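Long-range contacts in periplasmic binding protein/LacI transcriptional regulator (Burkholderia multivorans, PDB 4YLE), which probably acts as the solute-binding component of an ABC importer for simple sugars, holding its ligand in the cleft between two lobes: residues A[74-79]-A[202-207]; A[145-150]-A[182-187]; A[168-173]-A[225-230]; A[196-201]-A[219-224]; A[234-239]-A[257-262]. All blocks are in the same frame, centred on the assembly; numbering follows the deposited sequence.

Interaction 1 of 5, residues A[74-79]-A[202-207]; sequences DETDTA and SGEWEI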
# COMPACT_ATOMS: atom_id res chain seq x y z
N ASP A 74 -1.88 13.45 3.14
CA ASP A 74 -1.30 12.96 1.89
C ASP A 74 -0.39 11.75 2.18
O ASP A 74 -0.24 11.33 3.32
CB ASP A 74 -0.54 14.08 1.14
CG ASP A 74 0.58 14.68 1.95
OD1 ASP A 74 1.42 13.91 2.43
OD2 ASP A 74 0.61 15.93 2.10
N GLU A 75 0.19 11.17 1.15
CA GLU A 75 0.89 9.90 1.31
C GLU A 75 2.28 10.04 1.92
O GLU A 75 2.91 9.04 2.26
CB GLU A 75 0.99 9.19 -0.05
CG GLU A 75 -0.36 8.87 -0.66
CD GLU A 75 -0.97 7.60 -0.12
OE1 GLU A 75 -0.51 7.12 0.94
OE2 GLU A 75 -1.91 7.08 -0.76
N THR A 76 2.75 11.26 2.06
CA THR A 76 4.12 11.48 2.51
C THR A 76 4.18 12.21 3.83
O THR A 76 5.25 12.65 4.23
CB THR A 76 4.93 12.27 1.47
OG1 THR A 76 4.21 13.47 1.12
CG2 THR A 76 5.15 11.43 0.25
N ASP A 77 3.05 12.36 4.51
CA ASP A 77 3.04 13.14 5.75
C ASP A 77 3.37 12.23 6.92
O ASP A 77 2.56 12.04 7.84
CB ASP A 77 1.71 13.85 6.01
CG ASP A 77 1.85 14.96 7.04
OD1 ASP A 77 2.96 15.11 7.59
OD2 ASP A 77 0.88 15.70 7.32
N THR A 78 4.58 11.69 6.88
CA THR A 78 5.13 10.88 7.96
C THR A 78 5.05 11.61 9.31
O THR A 78 4.65 11.01 10.32
CB THR A 78 6.60 10.51 7.66
OG1 THR A 78 6.65 9.77 6.44
CG2 THR A 78 7.20 9.67 8.77
N ALA A 79 5.43 12.89 9.33
CA ALA A 79 5.46 13.65 10.59
C ALA A 79 4.11 13.58 11.33
O ALA A 79 4.04 13.29 12.54
CB ALA A 79 5.86 15.11 10.33
N SER A 202 10.08 7.53 -8.70
CA SER A 202 9.00 7.57 -7.72
C SER A 202 7.97 8.65 -8.01
O SER A 202 8.31 9.83 -8.19
CB SER A 202 9.56 7.76 -6.32
OG SER A 202 8.51 7.82 -5.37
N GLY A 203 6.71 8.24 -8.02
CA GLY A 203 5.59 9.15 -8.08
C GLY A 203 4.97 9.33 -6.70
O GLY A 203 3.90 9.91 -6.60
N GLU A 204 5.65 8.84 -5.67
CA GLU A 204 5.33 9.04 -4.25
C GLU A 204 3.87 8.71 -3.86
O GLU A 204 3.33 9.30 -2.94
CB GLU A 204 5.65 10.49 -3.87
CG GLU A 204 7.15 10.75 -3.86
CD GLU A 204 7.46 12.20 -3.75
OE1 GLU A 204 6.81 12.87 -2.92
OE2 GLU A 204 8.34 12.67 -4.51
N TRP A 205 3.29 7.78 -4.61
CA TRP A 205 1.95 7.23 -4.42
C TRP A 205 0.85 8.17 -4.87
O TRP A 205 -0.33 7.84 -4.70
CB TRP A 205 1.68 6.86 -2.96
CG TRP A 205 2.53 5.82 -2.30
CD1 TRP A 205 3.18 5.95 -1.11
CD2 TRP A 205 2.77 4.46 -2.73
NE1 TRP A 205 3.82 4.77 -0.78
CE2 TRP A 205 3.57 3.84 -1.76
CE3 TRP A 205 2.39 3.72 -3.86
CZ2 TRP A 205 4.00 2.52 -1.86
CZ3 TRP A 205 2.80 2.39 -3.95
CH2 TRP A 205 3.60 1.81 -2.96
N GLU A 206 1.22 9.32 -5.43
CA GLU A 206 0.28 10.38 -5.75
C GLU A 206 -0.05 10.50 -7.24
O GLU A 206 0.79 10.25 -8.11
CB GLU A 206 0.81 11.74 -5.27
CG GLU A 206 1.23 11.80 -3.79
CD GLU A 206 0.09 11.93 -2.78
OE1 GLU A 206 -1.12 11.80 -3.12
OE2 GLU A 206 0.42 12.14 -1.59
N ILE A 207 -1.27 10.94 -7.51
CA ILE A 207 -1.74 11.15 -8.88
C ILE A 207 -0.87 12.16 -9.61
O ILE A 207 -0.40 11.90 -10.74
CB ILE A 207 -3.20 11.66 -8.90
CG1 ILE A 207 -4.11 10.60 -8.29
CG2 ILE A 207 -3.62 11.99 -10.33
CD1 ILE A 207 -5.60 11.03 -8.18
O HOH W 1 -2.40 8.27 -3.05
O HOH W 2 2.63 13.58 -1.21
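Glu75 packs its CB and CG against Trp205 and Glu206, and the directions of these three side chains shape the contact. The chains of Glu75 and Trp205 meet at about a right angle. Glu75 CG packs 3.7 Å from Trp205 CB, while Glu75 CB lies at the edge of the indole, close to the ring plane. Both Glu75 and Glu206 are bent chains. The fold of Glu206 at its second torsion (chi2 -78°) carries the carboxylate back to the opposite backbone, where Glu75 N donates a nearly straight bond of 2.9 Å to Glu206 OE2. The amide is met on the syn side of that carboxylate, 28° out of its plane. A water donates to the same OE2 from 2.7 Å and also pairs with Thr76 OG1. With two donors on OE2, the nearness of Asp74 OD1, 4.5 Å from Glu206 OE2, is probably better tolerated. The other end of Glu75 turns elsewhere: OE2 takes a bond from Asn44 and receives a second water, which also bridges to Trp205 O. At the margin, Thr76 CG2 rests 3.9 Å from Glu204 OE1. Local turns set up both backbones, an Asx turn in which Asp74 OD1 accepts from Thr76 N and a type I' turn from Gly203 to Glu206. Trp205 also lies about 4 Å, by its side chain, from a bound unknown ligand. Loops from the two lobes thus meet beside the ligand cleft, consistent with the closed form of a periplasmic binding protein.

Interaction 2 of 5, residues A[145-150]-A[182-187]; sequences DNRKGA and RTAGFQ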
# COMPACT_ATOMS: atom_id res chain seq x y z
N ASP A 145 2.16 -10.16 0.03
CA ASP A 145 3.46 -10.28 -0.58
C ASP A 145 3.40 -9.43 -1.84
O ASP A 145 2.81 -9.84 -2.86
CB ASP A 145 3.79 -11.74 -0.89
CG ASP A 145 5.15 -11.90 -1.56
OD1 ASP A 145 5.54 -11.00 -2.32
OD2 ASP A 145 5.83 -12.95 -1.33
N ASN A 146 3.93 -8.22 -1.77
CA ASN A 146 3.78 -7.28 -2.86
C ASN A 146 4.65 -7.63 -4.07
O ASN A 146 4.44 -7.10 -5.14
CB ASN A 146 4.09 -5.85 -2.40
CG ASN A 146 2.93 -5.24 -1.64
OD1 ASN A 146 1.89 -4.96 -2.23
ND2 ASN A 146 3.08 -5.07 -0.34
N ARG A 147 5.65 -8.49 -3.89
CA ARG A 147 6.50 -8.87 -5.03
C ARG A 147 5.71 -9.85 -5.89
O ARG A 147 5.59 -9.68 -7.09
CB ARG A 147 7.82 -9.46 -4.54
CG ARG A 147 8.85 -9.71 -5.64
CD ARG A 147 10.22 -10.12 -5.10
NE ARG A 147 11.20 -10.08 -6.19
CZ ARG A 147 12.51 -9.95 -6.04
NH1 ARG A 147 13.07 -9.89 -4.84
NH2 ARG A 147 13.28 -9.92 -7.12
N LYS A 148 5.10 -10.85 -5.24
CA LYS A 148 4.21 -11.76 -5.97
C LYS A 148 3.02 -11.03 -6.57
O LYS A 148 2.59 -11.37 -7.67
CB LYS A 148 3.70 -12.87 -5.05
CG LYS A 148 4.76 -13.86 -4.60
CD LYS A 148 4.16 -14.88 -3.66
CE LYS A 148 5.21 -15.91 -3.19
NZ LYS A 148 4.67 -16.93 -2.23
N GLY A 149 2.45 -10.06 -5.84
CA GLY A 149 1.32 -9.30 -6.32
C GLY A 149 1.66 -8.54 -7.59
O GLY A 149 0.98 -8.70 -8.60
N ALA A 150 2.73 -7.74 -7.54
CA ALA A 150 3.17 -6.97 -8.70
C ALA A 150 3.55 -7.90 -9.85
O ALA A 150 3.33 -7.58 -10.99
CB ALA A 150 4.35 -6.07 -8.32
N ARG A 182 6.97 -3.97 -4.92
CA ARG A 182 6.20 -3.90 -6.16
C ARG A 182 7.11 -3.64 -7.32
O ARG A 182 6.98 -4.25 -8.38
CB ARG A 182 5.10 -2.83 -6.10
CG ARG A 182 4.01 -3.30 -5.16
CD ARG A 182 2.82 -2.37 -5.11
NE ARG A 182 2.16 -2.61 -3.84
CZ ARG A 182 1.41 -1.72 -3.20
NH1 ARG A 182 1.19 -0.52 -3.72
NH2 ARG A 182 0.89 -2.06 -2.03
N THR A 183 8.05 -2.72 -7.15
CA THR A 183 8.99 -2.48 -8.22
C THR A 183 9.75 -3.77 -8.57
O THR A 183 9.95 -4.10 -9.73
CB THR A 183 9.95 -1.31 -7.87
OG1 THR A 183 9.18 -0.09 -7.86
CG2 THR A 183 11.11 -1.21 -8.89
N ALA A 184 10.16 -4.52 -7.56
CA ALA A 184 10.89 -5.76 -7.81
C ALA A 184 10.03 -6.79 -8.56
O ALA A 184 10.50 -7.43 -9.49
CB ALA A 184 11.40 -6.33 -6.48
N GLY A 185 8.75 -6.95 -8.15
CA GLY A 185 7.84 -7.84 -8.86
C GLY A 185 7.64 -7.43 -10.31
O GLY A 185 7.63 -8.28 -11.21
N PHE A 186 7.50 -6.13 -10.54
CA PHE A 186 7.37 -5.60 -11.89
C PHE A 186 8.63 -5.92 -12.69
O PHE A 186 8.57 -6.39 -13.82
CB PHE A 186 7.13 -4.09 -11.85
CG PHE A 186 5.71 -3.66 -11.50
CD1 PHE A 186 4.60 -4.36 -11.95
CD2 PHE A 186 5.48 -2.45 -10.85
CE1 PHE A 186 3.31 -3.92 -11.67
CE2 PHE A 186 4.18 -2.01 -10.56
CZ PHE A 186 3.12 -2.73 -10.99
N GLN A 187 9.79 -5.68 -12.10
CA GLN A 187 11.06 -5.98 -12.77
C GLN A 187 11.15 -7.48 -13.10
O GLN A 187 11.56 -7.86 -14.17
CB GLN A 187 12.27 -5.57 -11.93
CG GLN A 187 12.39 -4.10 -11.57
CD GLN A 187 13.39 -3.34 -12.42
OE1 GLN A 187 13.66 -3.70 -13.56
NE2 GLN A 187 13.93 -2.28 -11.85
O HOH W 3 0.72 -3.52 0.63
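Ala150 and Gly185 mark where helix 146-160 settles against helix 177-193, two helices that pack beside each other in the lobe built on the four-stranded parallel sheet. Their short segments cross at -42° with an axis separation of 6.9 Å, a close approach made possible by the absence of a side chain at Gly185. Close packing is the first kind of contact. Arg147 O receives a CA-H...O contact from Gly185 CA at 3.4 Å, and Ala150 CB presses on Arg182 O. The same methyl stands over one face of the Phe186 ring, offset toward the rim, in a CH-pi contact 4.1 Å from the centroid; beyond it, Phe186 reaches Ile169 and Leu228 of the sheet. At the outer margin the extended chain of Arg147, with CG anti to the backbone N (chi1 -172°), runs alongside the second helix, and its guanidinium is roofed by Ala184 CB over the centre of one face. Asp188 forms a salt bridge with Arg147 NE there.

The hydrogen bonds between the helices centre on Arg182 and Asn146. Arg182 turns the edge of its guanidinium to Asn146, NE and NH2 both hydrogen-bonding one oxygen, and its NH1 bonds Gly230 O and the unknown ligand, which brings this helix pair to the wall of the binding cleft. A water accepts from Asn146 ND2 and, weakly, from Arg182 NH2. Asn146 OD1 lies in the guanidinium plane, 2.9 Å from Arg182 NE and 3.1 Å from Arg182 NH2, and both nitrogens come from the same face of the amide, well above its carbonyl plane.

Interaction 3 of 5, residues A[168-173]-A[225-230]; sequences GIVEGV and KALLCG
Gly168, Ile169 and Val170 pair in parallel with Leu227, Leu228 and Cys229, joining the two inner strands of the four-stranded sheet that forms the core of one lobe. The strand segments run 4.6 Å apart with a 24° twist. Four backbone hydrogen bonds stitch them together: Gly168 N to Ala226 O at 3.0 Å, then Leu228 N to Gly168 O, Val170 N to Leu228 O and Gly230 N to Val170 O, the last reaching just past the strand. Gly168 and Val170 therefore use both N and O on this side, whereas Ile169 between them bonds Ser199 and Gln201 on the other flank, in the usual parallel pattern. CA-H...O contacts, among them Ile169 CA to Leu228 O at 3.3 Å, fill in between.

Side chains touch lightly across the strands. Ile169 and Leu228 share one face, where CG1 of Ile169 lies 4.3 Å from CB of Leu228, and both are covered by Phe186 of helix 177-193. On the other face Val170 sets CB and CG2 each 4.0 Å from Cys229 SG. The thiol stands beside its own backbone N (chi1 -57°), which turns SG back along its strand, to the flank of Val170. Leu227 CD2 approaches Val170 CG2 on that face, under helices 207-220 and 232-244. Leu228 CD1 also rests 3.5 Å from Gly168 O, shielding a carbonyl that Leu228 N already satisfies. With all eight touching residues buried and the paired polar backbone atoms bonded, cohesion here is amide bonding within a largely apolar interior.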
# COMPACT_ATOMS: atom_id res chain seq x y z
N GLY A 168 8.61 1.71 -18.44
CA GLY A 168 8.99 2.46 -17.27
C GLY A 168 8.19 2.02 -16.08
O GLY A 168 7.05 1.61 -16.22
N ILE A 169 8.82 2.08 -14.91
CA ILE A 169 8.16 1.77 -13.64
C ILE A 169 8.00 3.05 -12.82
O ILE A 169 8.97 3.76 -12.53
CB ILE A 169 8.95 0.73 -12.84
CG1 ILE A 169 9.03 -0.55 -13.67
CG2 ILE A 169 8.30 0.45 -11.47
CD1 ILE A 169 9.87 -1.67 -13.03
N VAL A 170 6.75 3.35 -12.48
CA VAL A 170 6.41 4.46 -11.62
C VAL A 170 6.20 3.89 -10.21
O VAL A 170 5.23 3.18 -9.96
CB VAL A 170 5.18 5.21 -12.11
CG1 VAL A 170 4.99 6.51 -11.29
CG2 VAL A 170 5.32 5.55 -13.57
N GLU A 171 7.13 4.20 -9.32
CA GLU A 171 7.26 3.57 -8.02
C GLU A 171 6.60 4.37 -6.90
O GLU A 171 6.42 5.58 -7.02
CB GLU A 171 8.76 3.41 -7.77
CG GLU A 171 9.21 2.97 -6.46
CD GLU A 171 10.68 2.72 -6.56
OE1 GLU A 171 11.50 3.65 -6.34
OE2 GLU A 171 11.00 1.60 -6.95
N GLY A 172 6.19 3.69 -5.84
CA GLY A 172 5.71 4.40 -4.65
C GLY A 172 6.84 5.11 -3.91
O GLY A 172 7.97 5.23 -4.40
N VAL A 173 6.54 5.57 -2.69
CA VAL A 173 7.56 6.18 -1.82
C VAL A 173 8.71 5.20 -1.63
O VAL A 173 8.52 4.11 -1.11
CB VAL A 173 6.94 6.59 -0.44
CG1 VAL A 173 8.00 6.96 0.56
CG2 VAL A 173 5.95 7.74 -0.61
N LYS A 225 6.58 1.51 -24.35
CA LYS A 225 5.41 0.68 -24.63
C LYS A 225 4.47 0.49 -23.45
O LYS A 225 3.32 0.11 -23.64
CB LYS A 225 5.86 -0.69 -25.11
CG LYS A 225 6.60 -0.64 -26.42
CD LYS A 225 5.63 -0.40 -27.56
CE LYS A 225 6.32 -0.67 -28.89
NZ LYS A 225 5.35 -0.68 -30.02
N ALA A 226 4.95 0.74 -22.22
CA ALA A 226 4.11 0.56 -21.06
C ALA A 226 4.66 1.32 -19.86
O ALA A 226 5.86 1.59 -19.75
CB ALA A 226 3.99 -0.90 -20.71
N LEU A 227 3.74 1.64 -18.97
CA LEU A 227 4.05 2.23 -17.69
C LEU A 227 3.48 1.35 -16.60
O LEU A 227 2.28 1.13 -16.57
CB LEU A 227 3.44 3.62 -17.58
CG LEU A 227 4.08 4.64 -18.52
CD1 LEU A 227 3.13 5.79 -18.90
CD2 LEU A 227 5.37 5.19 -17.93
N LEU A 228 4.36 0.84 -15.73
CA LEU A 228 3.95 -0.06 -14.68
C LEU A 228 3.95 0.74 -13.38
O LEU A 228 5.02 1.17 -12.92
CB LEU A 228 4.89 -1.26 -14.57
CG LEU A 228 5.02 -2.20 -15.77
CD1 LEU A 228 5.77 -1.57 -16.93
CD2 LEU A 228 5.72 -3.49 -15.33
N CYS A 229 2.77 0.93 -12.78
CA CYS A 229 2.60 1.86 -11.68
C CYS A 229 2.33 1.14 -10.39
O CYS A 229 1.49 0.24 -10.35
CB CYS A 229 1.47 2.84 -11.95
SG CYS A 229 1.72 3.77 -13.47
N GLY A 230 3.02 1.57 -9.34
CA GLY A 230 2.94 0.96 -8.04
C GLY A 230 1.60 1.09 -7.32
O GLY A 230 1.32 0.35 -6.38

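Interaction 4 of 5, residues A[196-201]-A[219-224]; sequences KVVSVQ and NEYPNL
Tyr221 lays its ring on Val198 where a beta-alpha-beta crossover is about to end: strand 196-202, an edge strand of the parallel sheet, leads into helix 207-220, and the chain turns back at Tyr221 toward strand 226-229. A type I turn from Tyr221 to Leu224, with a bond from Leu224 N to Tyr221 O, makes that reversal.

From Tyr221 CB the ring departs with CG anti to the carbonyl carbon (chi1 -64°), a direction that sends it at the strand. CG is 3.8 Å from Val198 CG2, and CD2 and CE2 come nearer, each 3.6 Å from the same methyl. CG2 is centred over one face of the ring, 3.5 Å from the centroid and only 7° off the normal, a tight CH-pi contact. The two side chains come at each other from opposite directions. Farther out, CZ faces Val198 CB at 3.7 Å, while CE2 also brushes Ser199 CB. The hydroxyl finishes beside the strand's backbone, OH lying 3.3 Å from Val198 O, and a water that donates to that carbonyl is weakly held by OH as well. Leu224 CD1 reaches Val198 CG2 too, so one methyl has an aromatic face and an aliphatic branch for neighbours.

Next to the ring the contact turns polar, at the protein surface. Gln201 NE2 gives a straight bond to Ser199 OG within its own strand, almost in the amide plane. That same NE2 also donates to a second water, which in turn donates to Glu220 OE1 at 2.6 Å.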
# COMPACT_ATOMS: atom_id res chain seq x y z
N LYS A 196 12.52 -4.53 -21.58
CA LYS A 196 13.59 -3.72 -21.01
C LYS A 196 13.06 -2.54 -20.16
O LYS A 196 12.41 -1.63 -20.66
CB LYS A 196 14.47 -3.19 -22.14
CG LYS A 196 15.77 -2.62 -21.66
CD LYS A 196 16.63 -2.22 -22.85
CE LYS A 196 17.52 -1.01 -22.54
NZ LYS A 196 17.46 -0.03 -23.66
N VAL A 197 13.34 -2.56 -18.86
CA VAL A 197 12.95 -1.44 -18.01
C VAL A 197 13.95 -0.32 -18.19
O VAL A 197 15.10 -0.45 -17.77
CB VAL A 197 12.88 -1.84 -16.51
CG1 VAL A 197 12.36 -0.70 -15.66
CG2 VAL A 197 11.99 -3.04 -16.33
N VAL A 198 13.54 0.78 -18.80
CA VAL A 198 14.47 1.87 -19.09
C VAL A 198 14.47 2.98 -18.04
O VAL A 198 15.38 3.81 -18.03
CB VAL A 198 14.19 2.46 -20.49
CG1 VAL A 198 14.41 1.36 -21.51
CG2 VAL A 198 12.76 3.02 -20.57
N SER A 199 13.48 2.99 -17.15
CA SER A 199 13.38 4.07 -16.17
C SER A 199 12.60 3.59 -14.95
O SER A 199 11.61 2.90 -15.11
CB SER A 199 12.70 5.30 -16.78
OG SER A 199 12.88 6.43 -15.96
N VAL A 200 13.09 3.93 -13.76
CA VAL A 200 12.35 3.69 -12.52
C VAL A 200 12.42 4.98 -11.73
O VAL A 200 13.52 5.43 -11.41
CB VAL A 200 12.93 2.50 -11.69
CG1 VAL A 200 12.13 2.29 -10.41
CG2 VAL A 200 12.91 1.22 -12.49
N GLN A 201 11.26 5.57 -11.45
CA GLN A 201 11.16 6.83 -10.74
C GLN A 201 9.96 6.83 -9.81
O GLN A 201 8.93 6.22 -10.09
CB GLN A 201 11.03 8.01 -11.71
CG GLN A 201 12.17 8.14 -12.73
CD GLN A 201 11.89 9.22 -13.75
OE1 GLN A 201 11.56 10.35 -13.38
NE2 GLN A 201 12.00 8.88 -15.04
N ASN A 219 8.28 11.46 -22.58
CA ASN A 219 9.13 12.41 -23.31
C ASN A 219 10.53 11.84 -23.54
O ASN A 219 11.11 12.02 -24.61
CB ASN A 219 9.23 13.75 -22.57
CG ASN A 219 7.97 14.58 -22.69
OD1 ASN A 219 7.33 14.61 -23.72
ND2 ASN A 219 7.62 15.28 -21.62
N GLU A 220 11.07 11.16 -22.53
CA GLU A 220 12.44 10.63 -22.62
C GLU A 220 12.54 9.46 -23.61
O GLU A 220 13.56 9.29 -24.29
CB GLU A 220 12.94 10.17 -21.23
CG GLU A 220 14.44 9.84 -21.21
CD GLU A 220 14.96 9.47 -19.81
OE1 GLU A 220 14.20 9.57 -18.83
OE2 GLU A 220 16.13 9.10 -19.70
N TYR A 221 11.47 8.65 -23.64
CA TYR A 221 11.43 7.44 -24.44
C TYR A 221 10.27 7.45 -25.44
O TYR A 221 9.18 6.98 -25.16
CB TYR A 221 11.34 6.22 -23.51
CG TYR A 221 12.60 6.13 -22.69
CD1 TYR A 221 13.75 5.66 -23.26
CD2 TYR A 221 12.62 6.54 -21.36
CE1 TYR A 221 14.92 5.59 -22.54
CE2 TYR A 221 13.79 6.48 -20.62
CZ TYR A 221 14.93 6.01 -21.23
OH TYR A 221 16.09 5.93 -20.52
N PRO A 222 10.51 7.97 -26.63
CA PRO A 222 9.48 7.99 -27.66
C PRO A 222 8.96 6.60 -28.01
O PRO A 222 7.83 6.47 -28.49
CB PRO A 222 10.18 8.64 -28.87
CG PRO A 222 11.39 9.30 -28.32
CD PRO A 222 11.76 8.60 -27.05
N ASN A 223 9.75 5.58 -27.76
CA ASN A 223 9.37 4.21 -28.06
C ASN A 223 8.81 3.43 -26.86
O ASN A 223 8.66 2.22 -26.92
CB ASN A 223 10.57 3.47 -28.64
CG ASN A 223 11.22 4.23 -29.78
OD1 ASN A 223 12.35 4.73 -29.68
ND2 ASN A 223 10.51 4.32 -30.88
N LEU A 224 8.50 4.13 -25.78
CA LEU A 224 7.98 3.49 -24.58
C LEU A 224 6.69 2.72 -24.88
O LEU A 224 5.82 3.23 -25.58
CB LEU A 224 7.70 4.52 -23.49
CG LEU A 224 7.70 3.91 -22.09
CD1 LEU A 224 9.13 3.60 -21.69
CD2 LEU A 224 7.03 4.85 -21.09
O HOH W 4 17.53 3.15 -19.45
O HOH W 5 12.23 10.60 -17.56

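Interaction 5 of 5, residues A[234-239]-A[257-262]; sequences MAIGAV and DNINAI
Ile236, on helix 232-244 of a beta-alpha-beta unit, meets Ile259, Ala261 and Ile262 of the loop that follows the unit's second strand, 252-254. The contact is wholly apolar, with no hydrogen bond between the segments.

Ile236 does most of the touching with its longer branch. CG1 is anti to the carbonyl carbon (chi1 -71°), and the chain is extended from there, a course that carries CD1 away from the helix into the curve of the loop. There it sits 3.8 Å from Ile259 CD1 and 3.8 Å from Ala261 CB. These two methyls are themselves neighbours, and the three carbons form a nearly equilateral triangle. One bond back, Ile236 CG1 lies 3.9 Å from Ile262 CD1, whose side chain crosses that of Ile236 obliquely. The same Ile262 CD1 reaches the helix a second time, at Ala235 CB, though only at 4.4 Å. Ala235 in turn packs on Cys229 of the sheet. A bond from Ile262 N to Ile259 O curls the loop and brings these side chains to one side.

Polar links beside the apolar patch tie the loop to its surroundings: Ile259 N bonds Asp232 at the start of the helix, and Asn260 N bonds Glu45 on helix 45-60. Asp257 OD2 bonds the unknown ligand, and Asp257 pairs by backbone with Ala275 of the other sheet. The loop packs on its own lobe while its backbone also bonds the other, as expected near the cleft of two-lobed periplasmic binding proteins.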
# COMPACT_ATOMS: atom_id res chain seq x y z
N MSE A 234 -1.25 6.51 -8.96
CA MSE A 234 -0.19 6.86 -9.90
C MSE A 234 -0.58 6.45 -11.30
O MSE A 234 -0.23 7.16 -12.27
CB MSE A 234 1.12 6.26 -9.47
CG MSE A 234 1.70 7.00 -8.31
SE MSE A 234 3.45 6.44 -7.75
CE MSE A 234 3.06 4.54 -7.61
N ALA A 235 -1.29 5.32 -11.44
CA ALA A 235 -1.76 4.87 -12.75
C ALA A 235 -2.73 5.87 -13.36
O ALA A 235 -2.68 6.08 -14.56
CB ALA A 235 -2.41 3.52 -12.65
N ILE A 236 -3.60 6.48 -12.54
CA ILE A 236 -4.52 7.52 -13.02
C ILE A 236 -3.69 8.68 -13.55
O ILE A 236 -3.98 9.21 -14.63
CB ILE A 236 -5.48 7.98 -11.89
CG1 ILE A 236 -6.47 6.86 -11.60
CG2 ILE A 236 -6.19 9.28 -12.26
CD1 ILE A 236 -7.31 7.08 -10.32
N GLY A 237 -2.65 9.06 -12.82
CA GLY A 237 -1.73 10.05 -13.33
C GLY A 237 -1.11 9.66 -14.65
O GLY A 237 -1.06 10.50 -15.60
N ALA A 238 -0.68 8.40 -14.76
CA ALA A 238 -0.04 7.90 -16.00
C ALA A 238 -1.03 7.88 -17.19
O ALA A 238 -0.67 8.25 -18.31
CB ALA A 238 0.56 6.52 -15.76
N VAL A 239 -2.27 7.48 -16.95
CA VAL A 239 -3.32 7.54 -17.96
C VAL A 239 -3.49 8.98 -18.51
O VAL A 239 -3.53 9.19 -19.74
CB VAL A 239 -4.68 7.01 -17.38
CG1 VAL A 239 -5.88 7.44 -18.23
CG2 VAL A 239 -4.62 5.53 -17.30
N ASP A 257 -4.27 -1.85 -6.69
CA ASP A 257 -5.21 -1.49 -5.58
C ASP A 257 -6.65 -1.82 -5.93
O ASP A 257 -7.47 -2.04 -5.03
CB ASP A 257 -5.19 0.00 -5.17
CG ASP A 257 -3.95 0.39 -4.35
OD1 ASP A 257 -3.24 -0.52 -3.88
OD2 ASP A 257 -3.68 1.60 -4.21
N ASN A 258 -6.98 -1.80 -7.22
CA ASN A 258 -8.36 -1.94 -7.67
C ASN A 258 -9.34 -0.94 -7.04
O ASN A 258 -10.43 -1.31 -6.55
CB ASN A 258 -8.81 -3.37 -7.41
CG ASN A 258 -10.05 -3.74 -8.18
OD1 ASN A 258 -10.35 -3.19 -9.25
ND2 ASN A 258 -10.81 -4.68 -7.63
N ILE A 259 -8.98 0.35 -7.05
CA ILE A 259 -9.92 1.37 -6.58
C ILE A 259 -11.05 1.59 -7.58
O ILE A 259 -10.90 1.34 -8.77
CB ILE A 259 -9.23 2.71 -6.27
CG1 ILE A 259 -8.68 3.33 -7.56
CG2 ILE A 259 -8.16 2.49 -5.20
CD1 ILE A 259 -8.00 4.68 -7.39
N ASN A 260 -12.20 2.06 -7.09
CA ASN A 260 -13.33 2.28 -7.98
C ASN A 260 -12.99 3.16 -9.15
O ASN A 260 -13.47 2.92 -10.25
CB ASN A 260 -14.51 2.90 -7.23
CG ASN A 260 -15.14 1.93 -6.29
OD1 ASN A 260 -15.43 0.81 -6.68
ND2 ASN A 260 -15.32 2.33 -5.03
N ALA A 261 -12.16 4.17 -8.92
CA ALA A 261 -11.85 5.12 -10.00
C ALA A 261 -11.21 4.39 -11.18
O ALA A 261 -11.29 4.84 -12.32
CB ALA A 261 -10.95 6.24 -9.50
N ILE A 262 -10.59 3.24 -10.93
CA ILE A 262 -9.87 2.53 -11.99
C ILE A 262 -10.81 1.66 -12.83
O ILE A 262 -10.45 1.22 -13.93
CB ILE A 262 -8.71 1.67 -11.40
CG1 ILE A 262 -7.50 1.70 -12.34
CG2 ILE A 262 -9.12 0.24 -11.13
CD1 ILE A 262 -6.73 3.02 -12.30

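Interactions 2 to 5 belong to the lobe built on the four-stranded parallel sheet, and interaction 1 joins that lobe to the turn between strand 66-72 and helix 78-90 in the lobe of the seven-stranded sheet. Interaction 3 forms the centre of the smaller sheet. The centres of interactions 3 and 4 are about 10 Å apart, interaction 4 lying at edge strand 196-202; interactions 2 and 5 are centred about 11 and 12 Å from interaction 3. Along the chain, interactions 1 and 3 cross, interaction 4 falls within the span of interaction 3, and interaction 5 comes last. Arg182 of interaction 2 packs on Trp205 of interaction 1 and bonds Gly230 of interaction 3, so loops at the strand ends face the ligand cleft, where Asp257 of interaction 5 also binds.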